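Local coordinates for StAR-related lipid transfer protein 5 (Homo sapiens, PDB 2R55) that probably binds cholesterol or other sterols and may take part in moving sterols and other lipids within the cell, at residues R59-V62 with E63-G66; G92-V95 with K96-N100. One frame throughout, in Å; residues are numbered along the deposited sequence.

Contacts 1 and 2 illustrate two ways in which polar groups meet within a short piece of chain. In contact 1 (59-66) a serine oxygen gathers the backbone N-H groups of a hairpin turn, whereas in contact 2 (92-100) a short, weakly bonded helix is accompanied by a salt bridge between an arginine and an aspartate one turn apart. They lie in series along the chain and on opposite sides of its centre, about 27 Å apart between centres and about 15 Å between nearest atoms, without touching. Both belong to one START domain, the helix-grip fold whose curved sheet and C-terminal helix typically enclose a lipid cavity; contact 2 packs against that helix, 204-227.

Contact 1: residues R59-V62 with E63-G66; sequences RPSV and EFPG
Ser61 and Phe64 meet with the serine hydroxyl at the rim of the aromatic ring: OG of Ser61 lies near the ring plane, 3.2 Å from CD1 of Phe64, and the serine CB is 3.7 Å from CD1 and CE1 of Phe64. The ring takes this place because its CG sits between the backbone N and the carbonyl carbon (chi1 84°), which folds it back along the turn. One of its faces is then covered by the chain itself, with the backbone N of Gly66 3.4 Å above the plane and over the ring centre.

The same serine oxygen works as a double acceptor. Glu63 N donates to Ser61 OG at 2.7 Å, which makes an ST turn, and Phe64 N donates to it at 3.1 Å; both bonds are bent, the second with an N-H...O angle of 140°. Further along the turn, Ser61 N donates to Gly66 O at 3.0 Å and ties the ends of the turn together as strand 54-60 gives way to the antiparallel strand 67-75. The Val62 and Glu63 side chains cross at a slant, CG2 of Val62 being 4.2 Å from OE2 of Glu63, whose salt bridge is made with Lys34 of helix 21-40.

Ser61 OG is also hydrogen-bonded to His195 NE2, and the Phe64 ring stacks with His172, so residues of strands 188-197 and 167-180 meet the turn. Two backbone N-H groups and a histidine thus converge on one hydroxyl, consistent with a side chain held in one rotamer within a surface turn.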
ATOM      1  N   ARG A  59      -0.533 -13.115   7.184  1.00 66.19           N
ATOM      2  CA  ARG A  59      -1.589 -14.010   7.638  1.00 66.25           C
ATOM      3  C   ARG A  59      -2.612 -14.219   6.525  1.00 65.99           C
ATOM      4  O   ARG A  59      -2.695 -13.401   5.617  1.00 66.03           O
ATOM      5  CB  ARG A  59      -2.257 -13.493   8.918  1.00 66.34           C
ATOM      6  CG  ARG A  59      -3.351 -12.485   8.695  1.00 66.46           C
ATOM      7  CD  ARG A  59      -3.707 -11.821   9.988  1.00 66.03           C
ATOM      8  NE  ARG A  59      -4.875 -10.969   9.829  1.00 66.21           N
ATOM      9  CZ  ARG A  59      -5.453 -10.322  10.835  1.00 65.28           C
ATOM     10  NH1 ARG A  59      -4.960 -10.442  12.063  1.00 63.11           N
ATOM     11  NH2 ARG A  59      -6.507  -9.550  10.609  1.00 64.38           N
ATOM     12  N   PRO A  60      -3.410 -15.302   6.607  1.00 66.02           N
ATOM     13  CA  PRO A  60      -4.447 -15.481   5.584  1.00 65.90           C
ATOM     14  C   PRO A  60      -5.398 -14.281   5.566  1.00 65.56           C
ATOM     15  O   PRO A  60      -5.856 -13.842   6.613  1.00 65.59           O
ATOM     16  CB  PRO A  60      -5.205 -16.736   6.052  1.00 65.42           C
ATOM     17  CG  PRO A  60      -4.291 -17.423   6.987  1.00 65.41           C
ATOM     18  CD  PRO A  60      -3.442 -16.373   7.622  1.00 65.72           C
ATOM     19  N   SER A  61      -5.638 -13.737   4.382  1.00 65.70           N
ATOM     20  CA  SER A  61      -6.659 -12.733   4.160  1.00 65.66           C
ATOM     21  C   SER A  61      -8.006 -13.385   4.312  1.00 65.81           C
ATOM     22  O   SER A  61      -8.133 -14.578   4.009  1.00 66.04           O
ATOM     23  CB  SER A  61      -6.545 -12.220   2.737  1.00 65.79           C
ATOM     24  OG  SER A  61      -7.802 -11.813   2.237  1.00 65.25           O
ATOM     25  N   VAL A  62      -8.992 -12.626   4.801  1.00 65.62           N
ATOM     26  CA  VAL A  62     -10.400 -13.057   4.749  1.00 65.92           C
ATOM     27  C   VAL A  62     -11.105 -12.450   3.509  1.00 66.39           C
ATOM     28  O   VAL A  62     -12.259 -12.754   3.238  1.00 67.25           O
ATOM     29  CB  VAL A  62     -11.208 -12.753   6.076  1.00 65.74           C
ATOM     30  CG1 VAL A  62     -10.564 -13.423   7.279  1.00 64.66           C
ATOM     31  CG2 VAL A  62     -11.357 -11.257   6.320  1.00 63.91           C
ATOM     32  N   GLU A  63     -10.401 -11.600   2.769  1.00 66.45           N
ATOM     33  CA  GLU A  63     -10.961 -10.934   1.593  1.00 66.80           C
ATOM     34  C   GLU A  63     -10.902 -11.783   0.312  1.00 67.03           C
ATOM     35  O   GLU A  63     -11.732 -11.590  -0.573  1.00 67.36           O
ATOM     36  CB  GLU A  63     -10.277  -9.584   1.332  1.00 66.87           C
ATOM     37  CG  GLU A  63     -10.322  -8.527   2.477  1.00 66.45           C
ATOM     38  CD  GLU A  63     -11.726  -8.166   3.012  1.00 66.73           C
ATOM     39  OE1 GLU A  63     -12.740  -8.332   2.315  1.00 64.55           O
ATOM     40  OE2 GLU A  63     -11.803  -7.686   4.171  1.00 69.07           O
ATOM     41  N   PHE A  64      -9.937 -12.711   0.225  1.00 66.79           N
ATOM     42  CA  PHE A  64      -9.672 -13.517  -0.975  1.00 66.50           C
ATOM     43  C   PHE A  64      -8.781 -14.711  -0.578  1.00 67.00           C
ATOM     44  O   PHE A  64      -8.223 -14.707   0.516  1.00 65.94           O
ATOM     45  CB  PHE A  64      -9.049 -12.660  -2.096  1.00 66.55           C
ATOM     46  CG  PHE A  64      -7.550 -12.477  -2.006  1.00 66.16           C
ATOM     47  CD1 PHE A  64      -6.954 -11.947  -0.880  1.00 66.17           C
ATOM     48  CD2 PHE A  64      -6.741 -12.809  -3.090  1.00 68.77           C
ATOM     49  CE1 PHE A  64      -5.578 -11.774  -0.805  1.00 67.62           C
ATOM     50  CE2 PHE A  64      -5.344 -12.628  -3.042  1.00 68.18           C
ATOM     51  CZ  PHE A  64      -4.763 -12.116  -1.900  1.00 67.82           C
ATOM     52  N   PRO A  65      -8.655 -15.739  -1.455  1.00 67.54           N
ATOM     53  CA  PRO A  65      -7.828 -16.908  -1.117  1.00 68.01           C
ATOM     54  C   PRO A  65      -6.448 -16.586  -0.509  1.00 68.44           C
ATOM     55  O   PRO A  65      -6.059 -17.256   0.457  1.00 69.29           O
ATOM     56  CB  PRO A  65      -7.656 -17.609  -2.462  1.00 67.86           C
ATOM     57  CG  PRO A  65      -8.888 -17.271  -3.200  1.00 67.62           C
ATOM     58  CD  PRO A  65      -9.247 -15.873  -2.802  1.00 67.47           C
ATOM     59  N   GLY A  66      -5.747 -15.565  -1.028  1.00 67.85           N
ATOM     60  CA  GLY A  66      -4.363 -15.251  -0.621  1.00 66.77           C
ATOM     61  C   GLY A  66      -4.105 -14.680   0.775  1.00 66.83           C
ATOM     62  O   GLY A  66      -4.842 -14.954   1.735  1.00 65.97           O
TER

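Contact 2: residues G92-V95 with K96-N100; sequences GLRV and KWDEN
In Arg94 the first torsion carries CG away from the backbone N (chi1 -155°), and further bends at chi2 and chi3 bring NH1 alongside the carboxylate of Asp98, one helical turn on. The Asp98 carboxylate also extends opposite its backbone N, and the two side chains run side by side in the same direction. Their flat groups are nearly parallel, 9° apart, but the acidic oxygen stands well out of the guanidinium plane. NH1 of Arg94 and OD2 of Asp98, 3.2 Å apart, therefore form a salt bridge of charges alone, with no N-H aimed at the oxygen.

Trp97 takes the other setting, its CG placed between N and C (chi1 56°), which swings the indole back across the start of the helix. The arginine chain passes obliquely by the indole: CG and CD of Arg94 each come within 4.0 Å of Trp97 CZ2, while CH2 of the indole lies at the guanidinium edge. Arg94 O and Asp98 CB lie over the same indole face, CB 3.7 Å above the plane and toward the rim. In the backbone, Lys96 N donates to Leu93 O at 3.0 Å, an i to i+3 bond of 3-10 type, and Asp98 N reaches Arg94 O in a weak bond of 3.3 Å.

NE1 of the indole is hydrogen-bonded to Cys85 O, near the end of helix 79-86. Arg94 and Trp97 pack on Phe218 and Asn221 of helix 204-227, respectively, and Leu93 touches Asp84, placing helix 94-97 against both larger helices just before strand 103-109 begins.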
ATOM      1  N   GLY A  92       2.036  13.472  -6.707  1.00 79.41           N
ATOM      2  CA  GLY A  92       3.144  13.553  -5.753  1.00 79.01           C
ATOM      3  C   GLY A  92       4.346  12.695  -6.140  1.00 78.57           C
ATOM      4  O   GLY A  92       4.886  12.825  -7.261  1.00 78.36           O
ATOM      5  N   LEU A  93       4.723  11.782  -5.228  1.00 77.95           N
ATOM      6  CA  LEU A  93       6.090  11.238  -5.194  1.00 77.22           C
ATOM      7  C   LEU A  93       6.310   9.754  -5.542  1.00 76.92           C
ATOM      8  O   LEU A  93       7.377   9.392  -6.038  1.00 76.57           O
ATOM      9  CB  LEU A  93       6.734  11.551  -3.831  1.00 77.08           C
ATOM     10  CG  LEU A  93       6.860  13.032  -3.408  1.00 76.81           C
ATOM     11  CD1 LEU A  93       7.749  13.156  -2.182  1.00 76.03           C
ATOM     12  CD2 LEU A  93       7.394  13.940  -4.531  1.00 76.00           C
ATOM     13  N   ARG A  94       5.313   8.908  -5.286  1.00 76.59           N
ATOM     14  CA  ARG A  94       5.507   7.447  -5.300  1.00 76.29           C
ATOM     15  C   ARG A  94       6.100   6.848  -6.610  1.00 75.69           C
ATOM     16  O   ARG A  94       6.873   5.885  -6.563  1.00 75.29           O
ATOM     17  CB  ARG A  94       4.217   6.729  -4.869  1.00 76.61           C
ATOM     18  CG  ARG A  94       4.451   5.345  -4.288  1.00 77.53           C
ATOM     19  CD  ARG A  94       3.648   5.140  -3.035  1.00 79.75           C
ATOM     20  NE  ARG A  94       2.603   4.123  -3.162  1.00 82.05           N
ATOM     21  CZ  ARG A  94       2.780   2.822  -2.930  1.00 82.84           C
ATOM     22  NH1 ARG A  94       3.978   2.362  -2.585  1.00 82.80           N
ATOM     23  NH2 ARG A  94       1.761   1.972  -3.058  1.00 82.52           N
ATOM     24  N   VAL A  95       5.754   7.442  -7.755  1.00 74.99           N
ATOM     25  CA  VAL A  95       6.258   7.018  -9.077  1.00 74.38           C
ATOM     26  C   VAL A  95       7.782   6.925  -9.107  1.00 73.77           C
ATOM     27  O   VAL A  95       8.348   6.017  -9.707  1.00 73.87           O
ATOM     28  CB  VAL A  95       5.791   7.997 -10.199  1.00 74.54           C
ATOM     29  CG1 VAL A  95       6.483   7.706 -11.554  1.00 74.51           C
ATOM     30  CG2 VAL A  95       4.278   7.951 -10.347  1.00 74.95           C
ATOM     31  N   LYS A  96       8.428   7.880  -8.451  1.00 73.10           N
ATOM     32  CA  LYS A  96       9.874   7.980  -8.426  1.00 72.53           C
ATOM     33  C   LYS A  96      10.545   6.795  -7.723  1.00 72.11           C
ATOM     34  O   LYS A  96      11.121   5.923  -8.366  1.00 72.14           O
ATOM     35  CB  LYS A  96      10.271   9.301  -7.760  1.00 72.54           C
ATOM     36  CG  LYS A  96      11.744   9.613  -7.776  1.00 72.45           C
ATOM     37  CD  LYS A  96      12.220   9.660  -9.193  1.00 72.23           C
ATOM     38  CE  LYS A  96      13.453  10.501  -9.341  1.00 70.01           C
ATOM     39  NZ  LYS A  96      13.799  10.443 -10.769  1.00 68.45           N
ATOM     40  N   TRP A  97      10.434   6.760  -6.403  1.00 71.70           N
ATOM     41  CA  TRP A  97      11.296   5.930  -5.570  1.00 71.22           C
ATOM     42  C   TRP A  97      10.877   4.470  -5.441  1.00 70.91           C
ATOM     43  O   TRP A  97      11.704   3.625  -5.111  1.00 71.00           O
ATOM     44  CB  TRP A  97      11.426   6.551  -4.177  1.00 71.35           C
ATOM     45  CG  TRP A  97      10.108   6.770  -3.492  1.00 71.05           C
ATOM     46  CD1 TRP A  97       9.358   7.908  -3.511  1.00 71.32           C
ATOM     47  CD2 TRP A  97       9.388   5.825  -2.694  1.00 70.85           C
ATOM     48  NE1 TRP A  97       8.216   7.735  -2.767  1.00 71.98           N
ATOM     49  CE2 TRP A  97       8.207   6.465  -2.253  1.00 71.47           C
ATOM     50  CE3 TRP A  97       9.627   4.501  -2.297  1.00 71.22           C
ATOM     51  CZ2 TRP A  97       7.261   5.825  -1.438  1.00 71.56           C
ATOM     52  CZ3 TRP A  97       8.679   3.858  -1.497  1.00 71.42           C
ATOM     53  CH2 TRP A  97       7.510   4.523  -1.079  1.00 71.26           C
ATOM     54  N   ASP A  98       9.605   4.169  -5.669  1.00 70.49           N
ATOM     55  CA  ASP A  98       9.116   2.805  -5.453  1.00 70.50           C
ATOM     56  C   ASP A  98       9.296   1.921  -6.682  1.00 70.83           C
ATOM     57  O   ASP A  98       8.558   2.047  -7.665  1.00 70.63           O
ATOM     58  CB  ASP A  98       7.651   2.820  -5.016  1.00 70.26           C
ATOM     59  CG  ASP A  98       7.115   1.428  -4.700  1.00 69.92           C
ATOM     60  OD1 ASP A  98       7.875   0.542  -4.237  1.00 68.44           O
ATOM     61  OD2 ASP A  98       5.907   1.231  -4.904  1.00 70.45           O
ATOM     62  N   GLU A  99      10.264   1.009  -6.613  1.00 71.36           N
ATOM     63  CA  GLU A  99      10.602   0.161  -7.761  1.00 72.30           C
ATOM     64  C   GLU A  99       9.391  -0.561  -8.357  1.00 71.94           C
ATOM     65  O   GLU A  99       9.424  -0.969  -9.510  1.00 71.70           O
ATOM     66  CB  GLU A  99      11.731  -0.835  -7.419  1.00 72.31           C
ATOM     67  CG  GLU A  99      11.375  -1.903  -6.377  1.00 73.73           C
ATOM     68  CD  GLU A  99      12.254  -3.158  -6.442  1.00 73.65           C
ATOM     69  OE1 GLU A  99      13.435  -3.063  -6.841  1.00 75.73           O
ATOM     70  OE2 GLU A  99      11.752  -4.247  -6.071  1.00 75.46           O
ATOM     71  N   ASN A 100       8.326  -0.689  -7.560  1.00 72.35           N
ATOM     72  CA  ASN A 100       7.117  -1.425  -7.946  1.00 72.12           C
ATOM     73  C   ASN A 100       5.972  -0.603  -8.525  1.00 71.83           C
ATOM     74  O   ASN A 100       4.826  -1.084  -8.595  1.00 71.95           O
ATOM     75  CB  ASN A 100       6.596  -2.225  -6.763  1.00 72.37           C
ATOM     76  CG  ASN A 100       6.944  -3.680  -6.858  1.00 72.83           C
ATOM     77  OD1 ASN A 100       7.081  -4.227  -7.949  1.00 73.07           O
ATOM     78  ND2 ASN A 100       7.079  -4.324  -5.713  1.00 74.45           N
TER